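Probable thiosulfate sulfurtransferase (Thermus thermophilus, PDB 2EG4) probably transfers sulfur from thiosulfate to an acceptor such as cyanide, as rhodanese-family enzymes do, and also binds a zinc ion. Local coordinates at residues L47-L60 against K107-R119. Residues are numbered along the deposited sequence; the frame is centred on the assembly and turned at random.
Sequences LEGGLTELFQTLGL and KPERTEVVAKLRR
Pro108 sets CB and CG of its ring against Leu58 O, while a water donates to both Pro108 O and Thr57 O. Arg110 then bends at chi3 (63°) and brings its guanidinium back over the last helical turn, one face over Gln56 CB. Its grip on Glu53 is end-on, NH2 to OE1 at 2.9 Å and NH1 to OE2; both oxygens lie near the guanidinium plane but are approached from above the carboxylate. NH2 also reaches Gln56 OE1 (2.8 Å), in the carbonyl plane on a lone pair, the amide standing almost perpendicular to the guanidinium. Thr111 N makes a weak bond to Gln56 O; Thr111 CG2 rests 3.4 Å from Gly59 CA, where the Schellman motif ends the helix, and Thr111 OG1 donates to Leu60 O. In this two-domain rhodanese fold, 107-119 belongs to the linker that leaves the first parallel sheet and runs back along helix 41-57 toward the second domain. Val113 O receives Gln56 NE2 at 2.9 Å from above its carbonyl plane. Val113 O is likely to lose this donor, and Arg110 NH2 one of its acceptors, with an alanine at Gln56. Val113 CG1 packs on Phe55 CB (3.4 Å). Ala115 N donates to Thr52 OG1 (2.8 Å), and its methyl touches both Leu51 CB and Phe55 CE2. Extended, with CG anti to the backbone N (chi1 -176°), Glu48 offers the anti lone pair of OE1 to Leu117 N in a nearly straight bond (2.8 Å, 177°); OE2 pairs with Lys45. Leu117 CD2 meets Leu51 CD1, the leucines crossing at about a right angle.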
loop_
_atom_site.group_PDB
_atom_site.type_symbol
_atom_site.label_atom_id
_atom_site.label_comp_id
_atom_site.label_asym_id
_atom_site.label_seq_id
_atom_site.Cartn_x
_atom_site.Cartn_y
_atom_site.Cartn_z
ATOM N N LEU A 47 -7.245 -12.860 -4.605
ATOM C CA LEU A 47 -6.572 -11.566 -4.768
ATOM C C LEU A 47 -5.616 -11.615 -5.946
ATOM O O LEU A 47 -5.574 -10.701 -6.766
ATOM C CB LEU A 47 -5.817 -11.209 -3.494
ATOM C CG LEU A 47 -4.925 -9.962 -3.570
ATOM C CD1 LEU A 47 -5.741 -8.725 -4.018
ATOM C CD2 LEU A 47 -4.370 -9.731 -2.189
ATOM N N GLU A 48 -4.839 -12.683 -6.034
ATOM C CA GLU A 48 -3.908 -12.824 -7.148
ATOM C C GLU A 48 -4.663 -12.832 -8.478
ATOM O O GLU A 48 -4.218 -12.200 -9.433
ATOM C CB GLU A 48 -3.095 -14.109 -6.970
ATOM C CG GLU A 48 -2.020 -14.350 -8.014
ATOM C CD GLU A 48 -1.291 -15.659 -7.769
ATOM O OE1 GLU A 48 -0.198 -15.638 -7.159
ATOM O OE2 GLU A 48 -1.824 -16.713 -8.182
ATOM N N GLY A 49 -5.803 -13.535 -8.538
ATOM C CA GLY A 49 -6.587 -13.583 -9.769
ATOM C C GLY A 49 -7.145 -12.217 -10.134
ATOM O O GLY A 49 -7.172 -11.834 -11.312
ATOM N N GLY A 50 -7.587 -11.485 -9.120
ATOM C CA GLY A 50 -8.133 -10.148 -9.327
ATOM C C GLY A 50 -7.048 -9.215 -9.853
ATOM O O GLY A 50 -7.309 -8.362 -10.714
ATOM N N LEU A 51 -5.828 -9.376 -9.348
ATOM C CA LEU A 51 -4.720 -8.548 -9.829
ATOM C C LEU A 51 -4.398 -8.929 -11.275
ATOM O O LEU A 51 -4.127 -8.068 -12.097
ATOM C CB LEU A 51 -3.491 -8.716 -8.941
ATOM C CG LEU A 51 -3.650 -8.081 -7.550
ATOM C CD1 LEU A 51 -2.555 -8.544 -6.591
ATOM C CD2 LEU A 51 -3.578 -6.557 -7.688
ATOM N N THR A 52 -4.437 -10.218 -11.598
ATOM C CA THR A 52 -4.172 -10.619 -12.990
ATOM C C THR A 52 -5.148 -9.928 -13.935
ATOM O O THR A 52 -4.758 -9.400 -14.981
ATOM C CB THR A 52 -4.349 -12.135 -13.195
ATOM O OG1 THR A 52 -3.267 -12.823 -12.576
ATOM C CG2 THR A 52 -4.332 -12.483 -14.674
ATOM N N GLU A 53 -6.423 -9.936 -13.565
ATOM C CA GLU A 53 -7.460 -9.342 -14.400
ATOM C C GLU A 53 -7.222 -7.848 -14.560
ATOM O O GLU A 53 -7.367 -7.295 -15.651
ATOM C CB GLU A 53 -8.837 -9.576 -13.792
ATOM C CG GLU A 53 -9.954 -8.835 -14.489
ATOM C CD GLU A 53 -10.119 -9.225 -15.955
ATOM O OE1 GLU A 53 -9.597 -10.279 -16.371
ATOM O OE2 GLU A 53 -10.790 -8.468 -16.689
ATOM N N LEU A 54 -6.848 -7.212 -13.461
ATOM C CA LEU A 54 -6.576 -5.777 -13.463
ATOM C C LEU A 54 -5.370 -5.450 -14.327
ATOM O O LEU A 54 -5.404 -4.514 -15.136
ATOM C CB LEU A 54 -6.330 -5.306 -12.033
ATOM C CG LEU A 54 -6.002 -3.817 -11.853
ATOM C CD1 LEU A 54 -7.205 -2.944 -12.178
ATOM C CD2 LEU A 54 -5.587 -3.598 -10.407
ATOM N N PHE A 55 -4.297 -6.210 -14.146
ATOM C CA PHE A 55 -3.076 -6.001 -14.915
ATOM C C PHE A 55 -3.344 -6.156 -16.412
ATOM O O PHE A 55 -2.868 -5.359 -17.222
ATOM C CB PHE A 55 -2.003 -7.002 -14.503
ATOM C CG PHE A 55 -1.521 -6.863 -13.070
ATOM C CD1 PHE A 55 -2.003 -5.866 -12.232
ATOM C CD2 PHE A 55 -0.553 -7.736 -12.581
ATOM C CE1 PHE A 55 -1.523 -5.739 -10.907
ATOM C CE2 PHE A 55 -0.074 -7.621 -11.281
ATOM C CZ PHE A 55 -0.556 -6.623 -10.441
ATOM N N GLN A 56 -4.109 -7.179 -16.782
ATOM C CA GLN A 56 -4.408 -7.400 -18.196
ATOM C C GLN A 56 -5.311 -6.321 -18.779
ATOM O O GLN A 56 -5.068 -5.822 -19.881
ATOM C CB GLN A 56 -5.043 -8.781 -18.397
ATOM C CG GLN A 56 -4.155 -9.905 -17.911
ATOM C CD GLN A 56 -4.637 -11.271 -18.361
ATOM O OE1 GLN A 56 -5.829 -11.477 -18.590
ATOM N NE2 GLN A 56 -3.713 -12.216 -18.468
ATOM N N THR A 57 -6.343 -5.944 -18.040
ATOM C CA THR A 57 -7.282 -4.935 -18.507
ATOM C C THR A 57 -6.612 -3.575 -18.701
ATOM O O THR A 57 -6.950 -2.854 -19.642
ATOM C CB THR A 57 -8.483 -4.795 -17.542
ATOM O OG1 THR A 57 -9.184 -6.044 -17.468
ATOM C CG2 THR A 57 -9.456 -3.754 -18.055
ATOM N N LEU A 58 -5.668 -3.231 -17.820
ATOM C CA LEU A 58 -4.950 -1.943 -17.925
ATOM C C LEU A 58 -3.688 -2.019 -18.785
ATOM O O LEU A 58 -2.990 -1.013 -18.988
ATOM C CB LEU A 58 -4.567 -1.427 -16.535
ATOM C CG LEU A 58 -5.725 -0.951 -15.663
ATOM C CD1 LEU A 58 -5.166 -0.313 -14.390
ATOM C CD2 LEU A 58 -6.572 0.047 -16.408
ATOM N N GLY A 59 -3.392 -3.208 -19.293
ATOM C CA GLY A 59 -2.201 -3.377 -20.110
ATOM C C GLY A 59 -0.938 -3.102 -19.320
ATOM O O GLY A 59 0.004 -2.481 -19.823
ATOM N N LEU A 60 -0.920 -3.564 -18.070
ATOM C CA LEU A 60 0.216 -3.377 -17.188
ATOM C C LEU A 60 1.270 -4.447 -17.405
ATOM O O LEU A 60 0.962 -5.584 -17.790
ATOM C CB LEU A 60 -0.226 -3.403 -15.727
ATOM C CG LEU A 60 -1.261 -2.389 -15.261
ATOM C CD1 LEU A 60 -1.426 -2.490 -13.744
ATOM C CD2 LEU A 60 -0.790 -0.990 -15.649
ATOM N N LYS A 107 -6.710 3.445 -24.217
ATOM C CA LYS A 107 -7.505 2.225 -24.286
ATOM C C LYS A 107 -6.514 1.132 -24.628
ATOM O O LYS A 107 -6.404 0.716 -25.783
ATOM C CB LYS A 107 -8.556 2.300 -25.395
ATOM C CG LYS A 107 -9.629 3.362 -25.219
ATOM C CD LYS A 107 -10.765 3.109 -26.213
ATOM C CE LYS A 107 -11.814 4.217 -26.211
ATOM N NZ LYS A 107 -11.319 5.465 -26.868
ATOM N N PRO A 108 -5.766 0.655 -23.625
ATOM C CA PRO A 108 -4.774 -0.397 -23.849
ATOM C C PRO A 108 -5.398 -1.702 -24.328
ATOM O O PRO A 108 -6.566 -1.986 -24.052
ATOM C CB PRO A 108 -4.131 -0.569 -22.471
ATOM C CG PRO A 108 -4.403 0.724 -21.778
ATOM C CD PRO A 108 -5.799 1.045 -22.207
ATOM N N GLU A 109 -4.620 -2.481 -25.066
ATOM C CA GLU A 109 -5.082 -3.783 -25.510
ATOM C C GLU A 109 -4.664 -4.685 -24.354
ATOM O O GLU A 109 -3.546 -4.565 -23.849
ATOM C CB GLU A 109 -4.375 -4.208 -26.798
ATOM C CG GLU A 109 -4.988 -3.629 -28.069
ATOM C CD GLU A 109 -4.255 -4.077 -29.326
ATOM O OE1 GLU A 109 -4.017 -5.297 -29.478
ATOM O OE2 GLU A 109 -3.922 -3.211 -30.166
ATOM N N ARG A 110 -5.563 -5.563 -23.924
ATOM C CA ARG A 110 -5.279 -6.468 -22.814
ATOM C C ARG A 110 -3.930 -7.165 -22.904
ATOM O O ARG A 110 -3.704 -7.949 -23.825
ATOM C CB ARG A 110 -6.342 -7.558 -22.724
ATOM C CG ARG A 110 -7.724 -7.099 -22.343
ATOM C CD ARG A 110 -8.619 -8.315 -22.176
ATOM N NE ARG A 110 -8.184 -9.193 -21.085
ATOM C CZ ARG A 110 -8.626 -9.106 -19.834
ATOM N NH1 ARG A 110 -9.516 -8.182 -19.506
ATOM N NH2 ARG A 110 -8.190 -9.951 -18.908
ATOM N N THR A 111 -3.029 -6.890 -21.965
ATOM C CA THR A 111 -1.749 -7.586 -21.980
ATOM C C THR A 111 -2.091 -8.992 -21.493
ATOM O O THR A 111 -3.231 -9.248 -21.107
ATOM C CB THR A 111 -0.687 -6.932 -21.040
ATOM O OG1 THR A 111 -1.258 -6.662 -19.757
ATOM C CG2 THR A 111 -0.166 -5.632 -21.645
ATOM N N GLU A 112 -1.129 -9.909 -21.521
ATOM C CA GLU A 112 -1.407 -11.273 -21.079
ATOM C C GLU A 112 -0.623 -11.620 -19.829
ATOM O O GLU A 112 -0.459 -12.792 -19.479
ATOM C CB GLU A 112 -1.091 -12.270 -22.197
ATOM C CG GLU A 112 -2.102 -12.244 -23.338
ATOM C CD GLU A 112 -1.819 -13.293 -24.396
ATOM O OE1 GLU A 112 -0.737 -13.226 -25.023
ATOM O OE2 GLU A 112 -2.674 -14.188 -24.597
ATOM N N VAL A 113 -0.144 -10.581 -19.160
ATOM C CA VAL A 113 0.618 -10.731 -17.938
ATOM C C VAL A 113 -0.237 -11.460 -16.907
ATOM O O VAL A 113 -1.462 -11.350 -16.910
ATOM C CB VAL A 113 1.007 -9.352 -17.365
ATOM C CG1 VAL A 113 -0.248 -8.595 -16.978
ATOM C CG2 VAL A 113 1.928 -9.512 -16.162
ATOM N N VAL A 114 0.411 -12.209 -16.031
ATOM C CA VAL A 114 -0.311 -12.929 -14.994
ATOM C C VAL A 114 0.325 -12.578 -13.667
ATOM O O VAL A 114 1.541 -12.658 -13.511
ATOM C CB VAL A 114 -0.232 -14.453 -15.212
ATOM C CG1 VAL A 114 -0.918 -15.179 -14.067
ATOM C CG2 VAL A 114 -0.885 -14.809 -16.537
ATOM N N ALA A 115 -0.496 -12.177 -12.708
ATOM C CA ALA A 115 0.019 -11.816 -11.399
ATOM C C ALA A 115 0.556 -13.038 -10.673
ATOM O O ALA A 115 0.076 -14.149 -10.875
ATOM C CB ALA A 115 -1.087 -11.158 -10.565
ATOM N N LYS A 116 1.559 -12.813 -9.834
ATOM C CA LYS A 116 2.173 -13.857 -9.013
ATOM C C LYS A 116 2.372 -13.188 -7.658
ATOM O O LYS A 116 3.220 -12.297 -7.516
ATOM C CB LYS A 116 3.526 -14.280 -9.589
ATOM C CG LYS A 116 4.194 -15.405 -8.823
ATOM C CD LYS A 116 3.387 -16.682 -8.936
ATOM C CE LYS A 116 4.094 -17.848 -8.274
ATOM N NZ LYS A 116 3.413 -19.142 -8.572
ATOM N N LEU A 117 1.600 -13.599 -6.656
ATOM C CA LEU A 117 1.703 -12.968 -5.341
ATOM C C LEU A 117 3.058 -12.959 -4.681
ATOM O O LEU A 117 3.720 -13.988 -4.549
ATOM C CB LEU A 117 0.733 -13.589 -4.337
ATOM C CG LEU A 117 -0.754 -13.253 -4.366
ATOM C CD1 LEU A 117 -1.352 -13.666 -3.018
ATOM C CD2 LEU A 117 -0.987 -11.764 -4.599
ATOM N N ARG A 118 3.446 -11.782 -4.218
ATOM C CA ARG A 118 4.703 -11.628 -3.511
ATOM C C ARG A 118 4.333 -11.751 -2.032
ATOM O O ARG A 118 4.219 -10.750 -1.336
ATOM C CB ARG A 118 5.289 -10.250 -3.819
ATOM C CG ARG A 118 6.793 -10.249 -3.945
ATOM C CD ARG A 118 7.324 -8.889 -4.367
ATOM N NE ARG A 118 6.902 -8.504 -5.709
ATOM C CZ ARG A 118 7.677 -7.843 -6.563
ATOM N NH1 ARG A 118 8.910 -7.501 -6.206
ATOM N NH2 ARG A 118 7.228 -7.530 -7.771
ATOM N N ARG A 119 4.130 -12.982 -1.550
ATOM C CA ARG A 119 3.736 -13.187 -0.160
ATOM C C ARG A 119 4.690 -12.532 0.816
ATOM O O ARG A 119 4.294 -12.163 1.919
ATOM C CB ARG A 119 3.627 -14.686 0.182
ATOM C CG ARG A 119 2.322 -15.346 -0.243
ATOM C CD ARG A 119 1.116 -14.762 0.497
ATOM N NE ARG A 119 1.132 -15.041 1.936
ATOM C CZ ARG A 119 0.915 -16.235 2.481
ATOM N NH1 ARG A 119 0.659 -17.288 1.715
ATOM N NH2 ARG A 119 0.963 -16.378 3.799
HETATM O O HOH W 1 -7.798 -3.620 -22.129
#